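Local structure of putative snRNP Sm-like protein (Pyrococcus abyssi, 1H64) at residues C[16-19]-C[25-28]; C[30-35]-C[41-46]; C[45-50]-C[55-60]. The protein probably binds RNA as an archaeal Sm-like protein that assembles into a heptamer of identical subunits with the Sm fold. All coordinates share one frame; numbering follows the deposited sequence.

Interaction 1 of 3, residues C[16-19]-C[25-28]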
ATOM      1  N   ASP C  16       8.537  12.299 -26.911  1.00 32.93           N
ATOM      2  CA  ASP C  16       8.300  13.061 -25.686  1.00 32.15           C
ATOM      3  C   ASP C  16       7.019  12.553 -25.014  1.00 31.05           C
ATOM      4  O   ASP C  16       6.010  12.304 -25.680  1.00 24.28           O
ATOM      5  CB  ASP C  16       8.148  14.561 -26.006  1.00 36.08           C
ATOM      6  CG  ASP C  16       8.005  15.431 -24.751  1.00 43.87           C
ATOM      7  OD1 ASP C  16       8.997  15.607 -24.007  1.00 42.62           O
ATOM      8  OD2 ASP C  16       6.890  15.947 -24.503  1.00 50.37           O
ATOM      9  N   VAL C  17       7.075  12.383 -23.699  1.00 28.83           N
ATOM     10  CA  VAL C  17       5.903  11.947 -22.945  1.00 26.03           C
ATOM     11  C   VAL C  17       5.787  12.737 -21.657  1.00 27.49           C
ATOM     12  O   VAL C  17       6.748  13.380 -21.197  1.00 29.08           O
ATOM     13  CB  VAL C  17       5.967  10.452 -22.544  1.00 25.89           C
ATOM     14  CG1 VAL C  17       5.995   9.565 -23.789  1.00 26.63           C
ATOM     15  CG2 VAL C  17       7.194  10.204 -21.683  1.00 28.75           C
ATOM     16  N   LEU C  18       4.599  12.670 -21.078  1.00 25.07           N
ATOM     17  CA  LEU C  18       4.287  13.310 -19.808  1.00 23.57           C
ATOM     18  C   LEU C  18       4.017  12.178 -18.794  1.00 24.12           C
ATOM     19  O   LEU C  18       3.193  11.299 -19.061  1.00 20.79           O
ATOM     20  CB  LEU C  18       3.027  14.159 -19.970  1.00 22.57           C
ATOM     21  CG  LEU C  18       2.431  14.871 -18.751  1.00 31.88           C
ATOM     22  CD1 LEU C  18       3.475  15.778 -18.118  1.00 32.63           C
ATOM     23  CD2 LEU C  18       1.214  15.688 -19.183  1.00 35.10           C
ATOM     24  N   VAL C  19       4.726  12.172 -17.668  1.00 23.04           N
ATOM     25  CA  VAL C  19       4.487  11.152 -16.638  1.00 22.66           C
ATOM     26  C   VAL C  19       3.883  11.890 -15.441  1.00 23.09           C
ATOM     27  O   VAL C  19       4.572  12.675 -14.774  1.00 25.17           O
ATOM     28  CB  VAL C  19       5.800  10.438 -16.217  1.00 21.88           C
ATOM     29  CG1 VAL C  19       5.513   9.402 -15.116  1.00 23.78           C
ATOM     30  CG2 VAL C  19       6.454   9.757 -17.438  1.00 18.48           C
ATOM     31  N   PHE C  25       2.136  16.471  -9.551  1.00 53.34           N
ATOM     32  CA  PHE C  25       3.570  16.583  -9.735  1.00 46.01           C
ATOM     33  C   PHE C  25       3.876  15.773 -11.009  1.00 42.50           C
ATOM     34  O   PHE C  25       3.299  14.700 -11.205  1.00 34.49           O
ATOM     35  CB  PHE C  25       4.189  15.942  -8.499  1.00 50.59           C
ATOM     36  CG  PHE C  25       5.669  15.994  -8.444  1.00 54.93           C
ATOM     37  CD1 PHE C  25       6.336  17.208  -8.377  1.00 57.07           C
ATOM     38  CD2 PHE C  25       6.398  14.815  -8.364  1.00 56.82           C
ATOM     39  CE1 PHE C  25       7.709  17.240  -8.228  1.00 60.80           C
ATOM     40  CE2 PHE C  25       7.768  14.834  -8.218  1.00 58.81           C
ATOM     41  CZ  PHE C  25       8.425  16.043  -8.145  1.00 62.30           C
ATOM     42  N   GLU C  26       4.767  16.252 -11.873  1.00 36.08           N
ATOM     43  CA  GLU C  26       5.039  15.492 -13.093  1.00 36.49           C
ATOM     44  C   GLU C  26       6.430  15.543 -13.698  1.00 34.76           C
ATOM     45  O   GLU C  26       7.257  16.373 -13.329  1.00 30.42           O
ATOM     46  CB  GLU C  26       4.004  15.848 -14.171  1.00 38.35           C
ATOM     47  CG  GLU C  26       3.629  17.319 -14.262  1.00 50.99           C
ATOM     48  CD  GLU C  26       2.430  17.559 -15.179  1.00 53.80           C
ATOM     49  OE1 GLU C  26       1.347  17.000 -14.905  1.00 57.42           O
ATOM     50  OE2 GLU C  26       2.564  18.307 -16.170  1.00 57.86           O
ATOM     51  N   PHE C  27       6.690  14.606 -14.603  1.00 27.96           N
ATOM     52  CA  PHE C  27       7.959  14.550 -15.301  1.00 31.00           C
ATOM     53  C   PHE C  27       7.662  14.605 -16.789  1.00 33.77           C
ATOM     54  O   PHE C  27       6.614  14.129 -17.238  1.00 29.89           O
ATOM     55  CB  PHE C  27       8.719  13.256 -15.019  1.00 31.48           C
ATOM     56  CG  PHE C  27       9.339  13.183 -13.656  1.00 31.54           C
ATOM     57  CD1 PHE C  27       8.803  12.350 -12.682  1.00 32.47           C
ATOM     58  CD2 PHE C  27      10.492  13.902 -13.362  1.00 33.25           C
ATOM     59  CE1 PHE C  27       9.407  12.228 -11.438  1.00 36.70           C
ATOM     60  CE2 PHE C  27      11.107  13.787 -12.116  1.00 33.38           C
ATOM     61  CZ  PHE C  27      10.562  12.947 -11.153  1.00 34.98           C
ATOM     62  N   ARG C  28       8.571  15.212 -17.546  1.00 29.56           N
ATOM     63  CA  ARG C  28       8.421  15.278 -18.994  1.00 32.82           C
ATOM     64  C   ARG C  28       9.788  14.974 -19.565  1.00 29.48           C
ATOM     65  O   ARG C  28      10.804  15.439 -19.048  1.00 30.17           O
ATOM     66  CB  ARG C  28       7.935  16.660 -19.452  1.00 37.60           C
ATOM     67  CG  ARG C  28       6.707  17.149 -18.703  1.00 45.30           C
ATOM     68  CD  ARG C  28       5.833  18.055 -19.563  1.00 51.02           C
ATOM     69  NE  ARG C  28       5.139  17.301 -20.608  1.00 56.74           N
ATOM     70  CZ  ARG C  28       4.166  17.791 -21.368  1.00 55.76           C
ATOM     71  NH1 ARG C  28       3.759  19.043 -21.209  1.00 59.42           N
ATOM     72  NH2 ARG C  28       3.597  17.027 -22.289  1.00 58.63           N
TER

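Interaction 2 of 3, residues C[30-35]-C[41-46]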
ATOM      1  N   ARG C  30      11.991  12.431 -22.982  1.00 26.67           N
ATOM      2  CA  ARG C  30      11.903  11.529 -24.112  1.00 30.16           C
ATOM      3  C   ARG C  30      11.923  10.097 -23.577  1.00 24.46           C
ATOM      4  O   ARG C  30      12.835   9.711 -22.853  1.00 23.07           O
ATOM      5  CB  ARG C  30      13.084  11.758 -25.067  1.00 32.21           C
ATOM      6  CG  ARG C  30      13.017  10.941 -26.357  1.00 36.58           C
ATOM      7  CD  ARG C  30      14.101  11.367 -27.337  1.00 36.38           C
ATOM      8  NE  ARG C  30      15.396  11.502 -26.685  1.00 41.84           N
ATOM      9  CZ  ARG C  30      16.333  10.561 -26.655  1.00 40.79           C
ATOM     10  NH1 ARG C  30      16.131   9.394 -27.254  1.00 45.08           N
ATOM     11  NH2 ARG C  30      17.468  10.784 -26.007  1.00 42.35           N
ATOM     12  N   LEU C  31      10.912   9.316 -23.920  1.00 27.28           N
ATOM     13  CA  LEU C  31      10.869   7.918 -23.448  1.00 27.33           C
ATOM     14  C   LEU C  31      11.918   7.036 -24.131  1.00 24.31           C
ATOM     15  O   LEU C  31      11.903   6.887 -25.348  1.00 29.52           O
ATOM     16  CB  LEU C  31       9.476   7.325 -23.696  1.00 22.22           C
ATOM     17  CG  LEU C  31       9.227   5.903 -23.162  1.00 26.02           C
ATOM     18  CD1 LEU C  31       9.194   5.912 -21.616  1.00 21.20           C
ATOM     19  CD2 LEU C  31       7.901   5.401 -23.712  1.00 25.10           C
ATOM     20  N   ILE C  32      12.835   6.442 -23.365  1.00 23.13           N
ATOM     21  CA  ILE C  32      13.834   5.583 -23.985  1.00 26.64           C
ATOM     22  C   ILE C  32      13.796   4.115 -23.549  1.00 27.96           C
ATOM     23  O   ILE C  32      14.487   3.279 -24.128  1.00 29.10           O
ATOM     24  CB  ILE C  32      15.273   6.129 -23.770  1.00 31.05           C
ATOM     25  CG1 ILE C  32      15.551   6.366 -22.285  1.00 33.61           C
ATOM     26  CG2 ILE C  32      15.446   7.434 -24.546  1.00 33.71           C
ATOM     27  CD1 ILE C  32      16.980   6.862 -22.002  1.00 34.56           C
ATOM     28  N   GLY C  33      12.987   3.794 -22.540  1.00 25.74           N
ATOM     29  CA  GLY C  33      12.913   2.413 -22.083  1.00 24.15           C
ATOM     30  C   GLY C  33      11.755   2.230 -21.120  1.00 26.18           C
ATOM     31  O   GLY C  33      11.188   3.211 -20.632  1.00 24.22           O
ATOM     32  N   TYR C  34      11.386   0.977 -20.861  1.00 23.62           N
ATOM     33  CA  TYR C  34      10.284   0.696 -19.956  1.00 21.43           C
ATOM     34  C   TYR C  34      10.279  -0.802 -19.680  1.00 22.21           C
ATOM     35  O   TYR C  34      11.006  -1.551 -20.319  1.00 24.70           O
ATOM     36  CB  TYR C  34       8.953   1.090 -20.607  1.00 18.26           C
ATOM     37  CG  TYR C  34       8.552   0.232 -21.793  1.00 30.27           C
ATOM     38  CD1 TYR C  34       7.753  -0.907 -21.623  1.00 28.78           C
ATOM     39  CD2 TYR C  34       8.998   0.533 -23.081  1.00 27.85           C
ATOM     40  CE1 TYR C  34       7.416  -1.719 -22.706  1.00 34.80           C
ATOM     41  CE2 TYR C  34       8.662  -0.276 -24.169  1.00 32.95           C
ATOM     42  CZ  TYR C  34       7.874  -1.399 -23.974  1.00 35.41           C
ATOM     43  OH  TYR C  34       7.547  -2.208 -25.040  1.00 37.59           O
ATOM     44  N   ASP C  35       9.493  -1.217 -18.700  1.00 22.25           N
ATOM     45  CA  ASP C  35       9.359  -2.645 -18.432  1.00 23.22           C
ATOM     46  C   ASP C  35       7.896  -2.957 -18.149  1.00 23.60           C
ATOM     47  O   ASP C  35       7.049  -2.066 -18.125  1.00 22.70           O
ATOM     48  CB  ASP C  35      10.266  -3.107 -17.283  1.00 17.53           C
ATOM     49  CG  ASP C  35       9.957  -2.415 -15.975  1.00 21.23           C
ATOM     50  OD1 ASP C  35       8.784  -2.057 -15.739  1.00 21.57           O
ATOM     51  OD2 ASP C  35      10.899  -2.253 -15.172  1.00 30.19           O
ATOM     52  N   VAL C  41      11.915   4.943 -18.355  1.00 25.61           N
ATOM     53  CA  VAL C  41      13.189   5.649 -18.397  1.00 28.10           C
ATOM     54  C   VAL C  41      13.024   6.815 -19.353  1.00 26.66           C
ATOM     55  O   VAL C  41      12.572   6.625 -20.479  1.00 21.90           O
ATOM     56  CB  VAL C  41      14.339   4.749 -18.924  1.00 28.40           C
ATOM     57  CG1 VAL C  41      15.648   5.536 -18.893  1.00 26.44           C
ATOM     58  CG2 VAL C  41      14.480   3.490 -18.063  1.00 25.36           C
ATOM     59  N   LEU C  42      13.361   8.018 -18.894  1.00 23.03           N
ATOM     60  CA  LEU C  42      13.252   9.196 -19.740  1.00 25.48           C
ATOM     61  C   LEU C  42      14.642   9.794 -19.908  1.00 25.43           C
ATOM     62  O   LEU C  42      15.500   9.651 -19.020  1.00 24.00           O
ATOM     63  CB  LEU C  42      12.354  10.249 -19.093  1.00 28.92           C
ATOM     64  CG  LEU C  42      10.941   9.847 -18.684  1.00 27.71           C
ATOM     65  CD1 LEU C  42      10.258  11.057 -18.080  1.00 27.84           C
ATOM     66  CD2 LEU C  42      10.167   9.351 -19.876  1.00 22.62           C
ATOM     67  N   ALA C  43      14.859  10.428 -21.059  1.00 27.46           N
ATOM     68  CA  ALA C  43      16.125  11.100 -21.362  1.00 29.97           C
ATOM     69  C   ALA C  43      15.816  12.605 -21.450  1.00 25.35           C
ATOM     70  O   ALA C  43      14.704  12.988 -21.830  1.00 22.55           O
ATOM     71  CB  ALA C  43      16.694  10.586 -22.694  1.00 31.32           C
ATOM     72  N   ASP C  44      16.793  13.439 -21.096  1.00 27.36           N
ATOM     73  CA  ASP C  44      16.636  14.903 -21.113  1.00 29.97           C
ATOM     74  C   ASP C  44      15.346  15.273 -20.401  1.00 26.71           C
ATOM     75  O   ASP C  44      14.487  15.947 -20.956  1.00 26.63           O
ATOM     76  CB  ASP C  44      16.591  15.440 -22.551  1.00 37.08           C
ATOM     77  CG  ASP C  44      17.819  15.057 -23.357  1.00 40.51           C
ATOM     78  OD1 ASP C  44      18.947  15.152 -22.821  1.00 42.34           O
ATOM     79  OD2 ASP C  44      17.657  14.667 -24.530  1.00 42.58           O
ATOM     80  N   ALA C  45      15.231  14.844 -19.149  1.00 28.20           N
ATOM     81  CA  ALA C  45      14.022  15.069 -18.373  1.00 29.77           C
ATOM     82  C   ALA C  45      14.010  16.298 -17.482  1.00 30.16           C
ATOM     83  O   ALA C  45      15.056  16.826 -17.102  1.00 31.94           O
ATOM     84  CB  ALA C  45      13.725  13.823 -17.511  1.00 28.21           C
ATOM     85  N   GLU C  46      12.796  16.707 -17.133  1.00 31.40           N
ATOM     86  CA  GLU C  46      12.570  17.825 -16.237  1.00 36.21           C
ATOM     87  C   GLU C  46      11.405  17.498 -15.295  1.00 37.19           C
ATOM     88  O   GLU C  46      10.397  16.909 -15.702  1.00 36.68           O
ATOM     89  CB  GLU C  46      12.277  19.100 -17.036  1.00 38.68           C
ATOM     90  CG  GLU C  46      11.082  19.013 -17.966  1.00 51.54           C
ATOM     91  CD  GLU C  46      11.267  19.847 -19.231  1.00 54.23           C
ATOM     92  OE1 GLU C  46      12.129  19.488 -20.062  1.00 61.29           O
ATOM     93  OE2 GLU C  46      10.556  20.857 -19.394  1.00 58.54           O
TER

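Interaction 3 of 3, residues C[45-50]-C[55-60]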
ATOM      1  N   ALA C  45      15.231  14.844 -19.149  1.00 28.20           N
ATOM      2  CA  ALA C  45      14.022  15.069 -18.373  1.00 29.77           C
ATOM      3  C   ALA C  45      14.010  16.298 -17.482  1.00 30.16           C
ATOM      4  O   ALA C  45      15.056  16.826 -17.102  1.00 31.94           O
ATOM      5  CB  ALA C  45      13.725  13.823 -17.511  1.00 28.21           C
ATOM      6  N   GLU C  46      12.796  16.707 -17.133  1.00 31.40           N
ATOM      7  CA  GLU C  46      12.570  17.825 -16.237  1.00 36.21           C
ATOM      8  C   GLU C  46      11.405  17.498 -15.295  1.00 37.19           C
ATOM      9  O   GLU C  46      10.397  16.909 -15.702  1.00 36.68           O
ATOM     10  CB  GLU C  46      12.277  19.100 -17.036  1.00 38.68           C
ATOM     11  CG  GLU C  46      11.082  19.013 -17.966  1.00 51.54           C
ATOM     12  CD  GLU C  46      11.267  19.847 -19.231  1.00 54.23           C
ATOM     13  OE1 GLU C  46      12.129  19.488 -20.062  1.00 61.29           O
ATOM     14  OE2 GLU C  46      10.556  20.857 -19.394  1.00 58.54           O
ATOM     15  N   MET C  47      11.572  17.843 -14.026  1.00 34.23           N
ATOM     16  CA  MET C  47      10.522  17.635 -13.046  1.00 30.79           C
ATOM     17  C   MET C  47       9.700  18.916 -13.029  1.00 35.15           C
ATOM     18  O   MET C  47      10.244  20.025 -12.887  1.00 34.48           O
ATOM     19  CB  MET C  47      11.122  17.365 -11.668  1.00 31.87           C
ATOM     20  CG  MET C  47      10.094  17.328 -10.555  1.00 32.13           C
ATOM     21  SD  MET C  47      10.901  17.228  -8.950  1.00 42.28           S
ATOM     22  CE  MET C  47      11.666  15.611  -9.070  1.00 40.37           C
ATOM     23  N   ILE C  48       8.395  18.774 -13.204  1.00 30.45           N
ATOM     24  CA  ILE C  48       7.505  19.921 -13.216  1.00 35.34           C
ATOM     25  C   ILE C  48       6.639  19.941 -11.962  1.00 37.86           C
ATOM     26  O   ILE C  48       6.022  18.934 -11.611  1.00 34.82           O
ATOM     27  CB  ILE C  48       6.591  19.894 -14.458  1.00 37.46           C
ATOM     28  CG1 ILE C  48       7.447  19.963 -15.731  1.00 41.40           C
ATOM     29  CG2 ILE C  48       5.595  21.035 -14.403  1.00 40.42           C
ATOM     30  CD1 ILE C  48       8.364  21.163 -15.792  1.00 43.43           C
ATOM     31  N   GLN C  49       6.602  21.093 -11.295  1.00 38.06           N
ATOM     32  CA  GLN C  49       5.815  21.267 -10.079  1.00 41.82           C
ATOM     33  C   GLN C  49       4.963  22.520 -10.202  1.00 48.28           C
ATOM     34  O   GLN C  49       5.493  23.628 -10.316  1.00 49.80           O
ATOM     35  CB  GLN C  49       6.729  21.409  -8.866  1.00 46.36           C
ATOM     36  CG  GLN C  49       5.979  21.622  -7.566  1.00 53.69           C
ATOM     37  CD  GLN C  49       6.771  22.441  -6.562  1.00 58.07           C
ATOM     38  OE1 GLN C  49       6.351  22.611  -5.418  1.00 62.54           O
ATOM     39  NE2 GLN C  49       7.916  22.964  -6.990  1.00 59.80           N
ATOM     40  N   ASP C  50       3.646  22.351 -10.175  1.00 47.92           N
ATOM     41  CA  ASP C  50       2.735  23.481 -10.289  1.00 51.57           C
ATOM     42  C   ASP C  50       3.045  24.311 -11.531  1.00 51.71           C
ATOM     43  O   ASP C  50       2.995  25.539 -11.492  1.00 52.45           O
ATOM     44  CB  ASP C  50       2.820  24.370  -9.041  1.00 55.66           C
ATOM     45  CG  ASP C  50       2.236  23.705  -7.805  1.00 59.48           C
ATOM     46  OD1 ASP C  50       2.661  22.579  -7.470  1.00 63.78           O
ATOM     47  OD2 ASP C  50       1.354  24.313  -7.162  1.00 62.87           O
ATOM     48  N   LYS C  55      13.728  20.772 -11.608  1.00 32.59           N
ATOM     49  CA  LYS C  55      14.879  19.878 -11.709  1.00 33.38           C
ATOM     50  C   LYS C  55      15.015  19.380 -13.152  1.00 29.96           C
ATOM     51  O   LYS C  55      14.041  19.352 -13.910  1.00 34.92           O
ATOM     52  CB  LYS C  55      14.725  18.663 -10.776  1.00 35.29           C
ATOM     53  CG  LYS C  55      14.731  18.963  -9.280  1.00 41.86           C
ATOM     54  CD  LYS C  55      16.117  18.808  -8.647  1.00 42.45           C
ATOM     55  CE  LYS C  55      16.521  17.341  -8.541  1.00 46.72           C
ATOM     56  NZ  LYS C  55      17.636  17.103  -7.567  1.00 40.70           N
ATOM     57  N   ARG C  56      16.230  19.003 -13.532  1.00 30.43           N
ATOM     58  CA  ARG C  56      16.480  18.470 -14.862  1.00 31.58           C
ATOM     59  C   ARG C  56      17.393  17.282 -14.704  1.00 32.49           C
ATOM     60  O   ARG C  56      18.230  17.239 -13.797  1.00 33.98           O
ATOM     61  CB  ARG C  56      17.110  19.518 -15.790  1.00 37.13           C
ATOM     62  CG  ARG C  56      16.089  20.493 -16.346  1.00 39.75           C
ATOM     63  CD  ARG C  56      16.691  21.504 -17.312  1.00 44.97           C
ATOM     64  NE  ARG C  56      15.706  22.524 -17.656  1.00 49.90           N
ATOM     65  CZ  ARG C  56      15.998  23.710 -18.176  1.00 49.06           C
ATOM     66  NH1 ARG C  56      17.258  24.039 -18.427  1.00 54.49           N
ATOM     67  NH2 ARG C  56      15.030  24.576 -18.422  1.00 47.82           N
ATOM     68  N   TYR C  57      17.223  16.303 -15.581  1.00 30.87           N
ATOM     69  CA  TYR C  57      18.029  15.103 -15.511  1.00 27.75           C
ATOM     70  C   TYR C  57      18.420  14.666 -16.909  1.00 29.99           C
ATOM     71  O   TYR C  57      17.599  14.711 -17.828  1.00 32.54           O
ATOM     72  CB  TYR C  57      17.225  13.980 -14.831  1.00 31.11           C
ATOM     73  CG  TYR C  57      16.483  14.417 -13.588  1.00 27.09           C
ATOM     74  CD1 TYR C  57      15.196  14.939 -13.666  1.00 25.47           C
ATOM     75  CD2 TYR C  57      17.076  14.308 -12.333  1.00 30.56           C
ATOM     76  CE1 TYR C  57      14.510  15.342 -12.515  1.00 27.78           C
ATOM     77  CE2 TYR C  57      16.404  14.703 -11.176  1.00 33.20           C
ATOM     78  CZ  TYR C  57      15.127  15.220 -11.271  1.00 29.78           C
ATOM     79  OH  TYR C  57      14.496  15.631 -10.119  1.00 28.84           O
ATOM     80  N   GLY C  58      19.668  14.245 -17.075  1.00 29.95           N
ATOM     81  CA  GLY C  58      20.093  13.772 -18.380  1.00 29.24           C
ATOM     82  C   GLY C  58      19.309  12.500 -18.673  1.00 31.45           C
ATOM     83  O   GLY C  58      18.860  12.265 -19.796  1.00 30.88           O
ATOM     84  N   LYS C  59      19.121  11.690 -17.636  1.00 27.79           N
ATOM     85  CA  LYS C  59      18.388  10.427 -17.762  1.00 29.03           C
ATOM     86  C   LYS C  59      17.809  10.052 -16.397  1.00 25.04           C
ATOM     87  O   LYS C  59      18.497  10.152 -15.385  1.00 27.80           O
ATOM     88  CB  LYS C  59      19.326   9.325 -18.244  1.00 28.06           C
ATOM     89  CG  LYS C  59      18.632   8.027 -18.642  1.00 37.18           C
ATOM     90  CD  LYS C  59      19.638   6.998 -19.149  1.00 38.73           C
ATOM     91  CE  LYS C  59      20.322   7.467 -20.425  1.00 43.73           C
ATOM     92  NZ  LYS C  59      21.382   6.503 -20.868  1.00 48.55           N
ATOM     93  N   ILE C  60      16.556   9.616 -16.365  1.00 27.48           N
ATOM     94  CA  ILE C  60      15.951   9.255 -15.087  1.00 27.11           C
ATOM     95  C   ILE C  60      15.036   8.031 -15.183  1.00 25.25           C
ATOM     96  O   ILE C  60      14.244   7.916 -16.114  1.00 21.56           O
ATOM     97  CB  ILE C  60      15.135  10.427 -14.506  1.00 24.78           C
ATOM     98  CG1 ILE C  60      14.671  10.084 -13.088  1.00 27.37           C
ATOM     99  CG2 ILE C  60      13.932  10.731 -15.391  1.00 20.44           C
ATOM    100  CD1 ILE C  60      14.002  11.232 -12.367  1.00 27.68           C
TER

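Interaction 1 of 3, residues C[16-19]-C[25-28]
Arg28 lies across Leu18 on one face of the antiparallel hairpin, and nearly every atom of its side chain touches the neighbouring strand. Its CB sits 3.9 Å from the carbonyl oxygen Val17 O, the same oxygen that takes a CA-H...O contact from Arg28 CA. CG and then CD run past the methyl Leu18 CD1, which is 3.6 Å from Arg28 CG. The chain then bends at CG-CD (chi3 71°), which carries NE over that methyl, with Arg28 NE 3.4 Å from Leu18 CD1. At the tip, Arg28 NH2 rests 3.7 Å from Leu18 CB, and the leucine methyls lie over one guanidinium face, CD2 toward its rim. Arg28 NH2 also comes within 4.1 Å of Asp16 OD2, but the oxygen stands well out of the guanidinium plane and receives no N-H; a weak hydrogen bond goes instead to Thr73 OG1. Glu26 OE2 also approaches Leu18 CD1, to 3.3 Å. Val19 and Phe27, whose side chains take the opposite face, form a hydrogen-bonded pair, the nearly straight Val19 N to Phe27 O bond measuring 2.8 Å. Tyr57 of a neighbouring subunit packs on Leu18. The strands are thus held by backbone bonds and an apolar seat under a cation: Asp16 is likely to act on Arg28 through its charge alone, and Arg28 NE is buried without any polar partner.

Interaction 2 of 3, residues C[30-35]-C[41-46]
Ile32 meets Val41 and Ala43 because its chi1 of 54° sets CG1 between the backbone N and the carbonyl carbon, while an extended chi2 sends CD1 onward over the opposite strand. Val41 answers with CG1 anti to its own backbone nitrogen, and the two branches press together more closely than usual, Ile32 CG1 to Val41 CG1 being 3.5 Å. Ile32 CD1 reaches on to 3.8 Å from Ala43 CB. The same methyl is met by Arg30, whose chain turns at chi3 (46°) and brings Arg30 NH2 to 3.4 Å from Ala43 CB. The arginine and Asp44 run side by side in the same direction, yet Arg30 NH2 and Asp44 OD2 stay 4.2 Å apart, a proximity of charges and no salt bridge. On the other face Leu31 CD1 packs on Leu42 CD2 at 4.0 Å, among Val17 and Ile9. With an alanine in place of Ile32, CG1 and CD1 are gone, and a gap would probably open beside Val41 CG1 and Ala43 CB.

Arg30 and Ala43 exchange two backbone bonds. Farther along, Ile32 N gives its hydrogen to Val41 O (2.9 Å), whereas Val41 N turns to Gly33 O at 3.0 Å. Two residues, Ile32 and Gly33, therefore face one valine: a classic beta bulge, in the hairpin of strands 25-34 and 40-42. The loop it leads into, where Asp35 accepts hydrogen bonds from His37 N and Asn39 ND2, probably corresponds to one that takes part in RNA binding in Sm relatives, and the bulged hairpin belongs to the strongly bent Sm fold.

Interaction 3 of 3, residues C[45-50]-C[55-60]
Ala45 and Tyr57 bond to each other in both directions, as a hydrogen-bonded antiparallel pair. Ala45 N gives to Tyr57 O at 2.7 Å, a short bond bent to 140° at the hydrogen. Ala45 O takes the Tyr57 N-H and, more weakly, a CA-H...O contact from Arg56 CA at 3.1 Å. Lys55 O is served likewise: Met47 N reaches it at 2.9 Å, and Glu46 CA adds a CH contact. On their other edge Glu46 N and Ile48 N are probably taken up by Arg28 O and Glu26 O of strand 25-34.

Tyr57 OH differs, being buried with no hydrogen-bond partner in the model; the methyl Met47 CE is placed doubtfully close to it. The firmer packing is that of Met47 CB, which meets the ring edge at Tyr57 CE1 (4.0 Å), while Ile60 CD1 stands over the centre of one ring face. Ala45 CB completes this side, 3.8 Å from Ile60 CG2. Lys59 O accepts a hydrogen bond from Ser71 OG of a neighbouring subunit, where Ile20 packs on Tyr57. The chemistry is divided: the named backbone groups are satisfied within the sheet, and Lys59 O across the subunit boundary, whereas the tyrosine ring packs as an apolar surface, and burial of its hydroxyl without a partner is likely to cost some stability.

The three contacts follow one another along the chain as successive hairpins of one curled antiparallel sheet. Strand 25-34 gives its first half to interaction 1 and its second to interaction 2; interactions 2 and 3 share Ala45 and Glu46, just past the corner at 43-44. The centres of the three contacts lie about 8 to 10 Å from one another. Strand 45-49 also pairs with strand 25-34, so interactions 1 and 3 are neighbours across the sheet. Corners at 43-44 and 58-59 bend the sheet strongly. All three contacts reach one neighbouring subunit, and interaction 1 also touches another, so the hairpins shape both the Sm core and the heptamer contacts.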